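Local coordinates for putative calcium-regulated periplasmic protein (Bacteroides thetaiotaomicron, PDB 3DB7), which is of unproven function but binds calcium ions on its PepSY-like fold and is probably a calcium-regulated protein of the periplasm, at residues Phe48-Lys53 with Lys68-Pro73; Glu63-Lys68 with Leu95-Asp100. One frame throughout, in Å; residues are numbered along the deposited sequence. Where two conformers were deposited one is given.

How the interactions relate
Interaction 2 pairs strand 62-66, in the middle of the antiparallel sheet, with its neighbour 94-99, and interaction 1 lies about 10 Å from it, centre to centre, where the loop after strand 62-66 meets the turn between strands 41-48 and 53-56. Lys68 belongs to both. The backbone joins them as well, Lys53 O lying 2.8 Å from Asp66 N in a probable hydrogen bond between adjacent strands. Toward the metal, Lys53 NZ forms a salt bridge with Glu64 OE1, 2.9 Å away, and that same oxygen binds calcium in interaction 2. Interaction 1 holds no metal ligand; the side chain of Lys68 stays about 10 Å from a calcium ion.

Interaction 1 of 2, residues Phe48-Lys53 with Lys68-Pro73; sequences FTNGNK and KHTSVP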
# COMPACT_ATOMS: atom_id res chain seq x y z
N PHE A 48 4.23 15.96 11.26
CA PHE A 48 5.32 16.69 11.90
C PHE A 48 5.76 17.82 10.97
O PHE A 48 5.40 17.83 9.78
CB PHE A 48 6.44 15.71 12.18
CG PHE A 48 6.08 14.67 13.18
CD1 PHE A 48 5.96 14.99 14.55
CD2 PHE A 48 5.85 13.36 12.78
CE1 PHE A 48 5.61 14.01 15.47
CE2 PHE A 48 5.53 12.38 13.74
CZ PHE A 48 5.38 12.70 15.06
N THR A 49 6.51 18.76 11.51
CA THR A 49 6.90 19.93 10.72
C THR A 49 7.86 19.58 9.57
O THR A 49 8.08 20.40 8.68
CB THR A 49 7.52 20.99 11.64
OG1 THR A 49 8.65 20.43 12.32
CG2 THR A 49 6.48 21.53 12.65
N ASN A 50 8.45 18.40 9.61
CA ASN A 50 9.27 17.91 8.51
C ASN A 50 8.50 17.12 7.47
O ASN A 50 9.10 16.59 6.53
CB ASN A 50 10.46 17.05 8.99
CG ASN A 50 10.03 15.81 9.70
OD1 ASN A 50 8.85 15.45 9.70
ND2 ASN A 50 11.02 15.13 10.34
N GLY A 51 7.17 17.05 7.62
CA GLY A 51 6.32 16.37 6.64
C GLY A 51 6.06 14.90 6.91
O GLY A 51 5.23 14.28 6.29
N ASN A 52 6.75 14.33 7.89
CA ASN A 52 6.47 12.94 8.25
C ASN A 52 5.13 12.81 8.97
O ASN A 52 4.63 13.83 9.48
CB ASN A 52 7.60 12.40 9.14
CG ASN A 52 8.89 12.21 8.38
OD1 ASN A 52 8.88 12.15 7.16
ND2 ASN A 52 10.00 12.11 9.13
N LYS A 53 4.55 11.62 8.96
CA LYS A 53 3.21 11.39 9.49
C LYS A 53 3.10 10.04 10.15
O LYS A 53 3.68 9.05 9.68
CB LYS A 53 2.16 11.47 8.34
CG LYS A 53 0.73 11.48 8.82
CD LYS A 53 -0.26 11.15 7.70
CE LYS A 53 -0.37 9.66 7.45
NZ LYS A 53 -1.38 9.26 6.42
N LYS A 68 8.88 9.39 4.94
CA LYS A 68 9.54 9.53 3.63
C LYS A 68 10.52 10.70 3.59
O LYS A 68 11.37 10.74 2.68
CB LYS A 68 8.55 9.63 2.49
CG LYS A 68 7.76 10.87 2.54
CD LYS A 68 6.70 10.80 1.40
CE LYS A 68 5.59 11.77 1.62
NZ LYS A 68 4.59 11.25 2.60
N HIS A 69 10.45 11.62 4.55
CA HIS A 69 11.37 12.77 4.56
C HIS A 69 12.64 12.52 5.35
O HIS A 69 13.63 13.28 5.26
CB HIS A 69 10.64 14.06 5.02
CG HIS A 69 9.51 14.46 4.12
ND1 HIS A 69 8.20 14.09 4.33
CD2 HIS A 69 9.51 15.20 2.98
CE1 HIS A 69 7.44 14.58 3.36
NE2 HIS A 69 8.21 15.26 2.54
N THR A 70 12.63 11.45 6.12
CA THR A 70 13.81 10.98 6.84
C THR A 70 13.88 9.46 6.68
O THR A 70 14.18 8.96 5.59
CB THR A 70 13.82 11.45 8.28
OG1 THR A 70 12.66 11.00 8.96
CG2 THR A 70 13.88 13.00 8.32
N SER A 71 13.62 8.73 7.76
CA SER A 71 13.36 7.29 7.66
C SER A 71 12.67 6.84 8.92
O SER A 71 12.64 7.55 9.91
CB SER A 71 14.64 6.51 7.41
OG SER A 71 15.57 6.75 8.46
N VAL A 72 12.10 5.65 8.87
CA VAL A 72 11.35 5.14 10.00
C VAL A 72 12.29 4.77 11.16
O VAL A 72 13.23 3.99 10.96
CB VAL A 72 10.54 3.90 9.60
CG1 VAL A 72 9.91 3.26 10.81
CG2 VAL A 72 9.48 4.28 8.55
N PRO A 73 12.00 5.25 12.38
CA PRO A 73 12.82 4.82 13.51
C PRO A 73 12.88 3.30 13.62
O PRO A 73 11.88 2.64 13.59
CB PRO A 73 12.12 5.46 14.70
CG PRO A 73 11.45 6.73 14.09
CD PRO A 73 11.01 6.29 12.71
O HOH W 1 5.21 11.66 5.22
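Asn52 sets its CG beside its own backbone N (chi1 -70°), which carries the amide across to His69 N and the Thr70 hydroxyl; His69 takes the same first torsion, and its imidazole turns back against the turn at 48-51. The side chains of Asn52 and His69 slide past each other in opposite directions, their planes 39° apart. Asn52 OD1 accepts from His69 N at 3.1 Å, with the donor in the carbonyl plane. The same oxygen lies at the edge of the imidazole, in its plane, and takes a second, weak bond from His69 ND1 at 3.5 Å. On the other branch of the amide, Asn52 ND2 donates to Thr70 OG1 at 2.9 Å, the hydroxyl oxygen slightly tilted from the amide plane. Asparagine suits this buried position because one short side chain both accepts and donates, and bonds at both ends fix the rotation of its amide. One face of the His69 ring is covered by the backbone carbonyl of the turn, Asn50 O coming to 3.2 Å from His69 CG. Gly51, at a positive phi, brings its bare backbone against the ring, Gly51 C lying 3.4 Å from His69 ND1. Asn50 OD1 accepts from Asn52 N at 3.0 Å, an Asx turn from Asn50 to Asn52 that overlaps the end of the type I turn of Phe48-Gly51. A water extends the contact, donating to Gly51 O and accepting from Lys68 NZ, whose main partner is Asp66. The contact lies at the surface, joining the hairpin turn between strands 41-48 and 53-56 to the loop that leaves strand 62-66 for helix 79-88; beyond it, Val72 packs on strand 94-99 and Phe48 stacks with Phe25.

Interaction 2 of 2, residues Glu63-Lys68 with Leu95-Asp100; sequences EEVDCK and LKIERD. With CA (calcium ion), chain C.
Val65 and Ile97 form the tightly packed part of this contact, a hydrogen-bonded antiparallel pair in which Val65 N donates to Ile97 O at 2.8 Å, almost straight (176°), and Ile97 N returns a bond to Val65 O at 3.0 Å. Val65 CB rests on Ile97 CG2 at 3.9 Å; branched aliphatic residues suit this buried face, where Phe25 and Val106 also pack. Strands 63-66 and 95-99 are adjacent in the antiparallel sheet of this PepSY-like protein, and classic beta bulges, Glu63 and Glu64 facing Glu55 and Leu95 and Lys96 facing Lys107, lie on the sides turned away from each other. The other face, with Glu64, Asp66, Lys96 and Glu98, is polar and takes in water. Glu64, its chain extended with CG anti to the backbone N (chi1 176°), carries OE1 to calcium at 2.3 Å, a site shared with Glu55 and with Asp124 and Asp126 of the second subunit; OE1 also accepts from Lys53 NZ. Glu98 lies alongside, pointing the same way, and its OE2 accepts from a water that binds the ion. In one of its two modelled conformers, Lys96 crosses Asp66 through its methylenes, and a water links Lys96 NZ to Asp66 OD2. That carboxylate oxygen also meets Lys68 NZ in a salt bridge of 2.8 Å, approached from above its plane.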
# COMPACT_ATOMS: atom_id res chain seq x y z
N GLU A 63 -0.83 2.43 12.82
CA GLU A 63 -1.15 1.66 11.61
C GLU A 63 -0.29 2.08 10.41
O GLU A 63 -0.11 1.28 9.49
CB GLU A 63 -2.62 1.77 11.24
CG GLU A 63 -3.51 0.96 12.15
CD GLU A 63 -4.99 1.00 11.83
OE1 GLU A 63 -5.53 2.09 11.56
OE2 GLU A 63 -5.61 -0.08 11.97
N GLU A 64 0.26 3.31 10.44
CA GLU A 64 1.09 3.83 9.36
C GLU A 64 2.10 4.74 9.93
O GLU A 64 1.75 5.64 10.69
CB GLU A 64 0.23 4.58 8.34
CG GLU A 64 1.03 5.23 7.23
CD GLU A 64 0.21 6.23 6.36
OE1 GLU A 64 -1.04 6.38 6.56
OE2 GLU A 64 0.84 6.85 5.50
N VAL A 65 3.36 4.52 9.65
CA VAL A 65 4.43 5.45 9.97
C VAL A 65 5.09 5.81 8.66
O VAL A 65 5.77 4.98 8.04
CB VAL A 65 5.45 4.82 10.94
CG1 VAL A 65 6.60 5.81 11.18
CG2 VAL A 65 4.77 4.42 12.24
N ASP A 66 4.86 7.04 8.18
CA ASP A 66 5.38 7.50 6.89
C ASP A 66 6.45 8.53 7.14
O ASP A 66 6.17 9.71 7.46
CB ASP A 66 4.26 8.10 6.02
CG ASP A 66 4.74 8.52 4.66
OD1 ASP A 66 5.98 8.53 4.48
OD2 ASP A 66 3.89 8.82 3.78
N CYS A 67 7.68 8.07 7.07
CA CYS A 67 8.83 8.92 7.28
C CYS A 67 9.60 9.10 6.00
O CYS A 67 10.82 9.12 5.99
CB CYS A 67 9.71 8.33 8.38
SG CYS A 67 9.00 8.44 10.03
N LYS A 68 8.88 9.39 4.94
CA LYS A 68 9.54 9.53 3.63
C LYS A 68 10.52 10.70 3.59
O LYS A 68 11.37 10.74 2.68
CB LYS A 68 8.55 9.63 2.49
CG LYS A 68 7.76 10.87 2.54
CD LYS A 68 6.70 10.80 1.40
CE LYS A 68 5.59 11.77 1.62
NZ LYS A 68 4.59 11.25 2.60
N LEU A 95 11.31 3.88 4.41
CA LEU A 95 10.66 5.16 4.35
C LEU A 95 9.23 5.12 4.95
O LEU A 95 8.76 6.16 5.45
CB LEU A 95 10.62 5.73 2.92
CG LEU A 95 11.96 6.05 2.32
CD1 LEU A 95 11.78 6.87 1.05
CD2 LEU A 95 12.85 6.82 3.33
N LYS A 96 8.56 3.98 4.87
CA LYS A 96 7.24 3.84 5.43
C LYS A 96 7.04 2.41 5.88
O LYS A 96 7.58 1.49 5.29
CB LYS A 96 6.15 4.20 4.40
CG LYS A 96 4.73 4.08 4.90
CD LYS A 96 3.77 4.73 3.94
CE LYS A 96 4.00 4.18 2.56
NZ LYS A 96 3.06 4.85 1.58
N ILE A 97 6.26 2.25 6.95
CA ILE A 97 5.80 0.95 7.37
C ILE A 97 4.33 1.07 7.74
O ILE A 97 3.90 2.08 8.36
CB ILE A 97 6.64 0.36 8.52
CG1 ILE A 97 6.22 -1.07 8.85
CG2 ILE A 97 6.62 1.25 9.81
CD1 ILE A 97 7.23 -1.78 9.81
N GLU A 98 3.58 0.06 7.37
CA GLU A 98 2.14 -0.03 7.66
C GLU A 98 1.83 -1.40 8.17
O GLU A 98 2.50 -2.37 7.83
CB GLU A 98 1.33 0.18 6.41
CG GLU A 98 1.54 1.58 5.82
CD GLU A 98 0.93 1.75 4.44
OE1 GLU A 98 1.48 1.21 3.44
OE2 GLU A 98 -0.09 2.44 4.33
N ARG A 99 0.73 -1.51 8.93
CA ARG A 99 0.30 -2.82 9.39
C ARG A 99 -1.22 -2.82 9.57
O ARG A 99 -1.82 -1.75 9.83
CB ARG A 99 0.99 -3.20 10.69
CG ARG A 99 0.56 -2.38 11.85
CD ARG A 99 1.22 -2.84 13.16
NE ARG A 99 0.90 -1.89 14.22
CZ ARG A 99 1.10 -2.06 15.51
NH1 ARG A 99 1.68 -3.17 15.98
NH2 ARG A 99 0.71 -1.11 16.33
N ASP A 100 -1.79 -4.01 9.43
CA ASP A 100 -3.18 -4.22 9.75
C ASP A 100 -3.29 -5.61 10.33
O ASP A 100 -2.30 -6.13 10.84
CB ASP A 100 -4.07 -3.95 8.56
CG ASP A 100 -3.95 -4.97 7.50
OD1 ASP A 100 -3.20 -5.93 7.68
OD2 ASP A 100 -4.65 -4.85 6.47
CA CA C . -3.12 5.45 6.40
O HOH W 2 3.75 7.40 0.97
O HOH W 3 -1.95 3.42 5.64
O HOH W 4 -3.27 3.93 8.27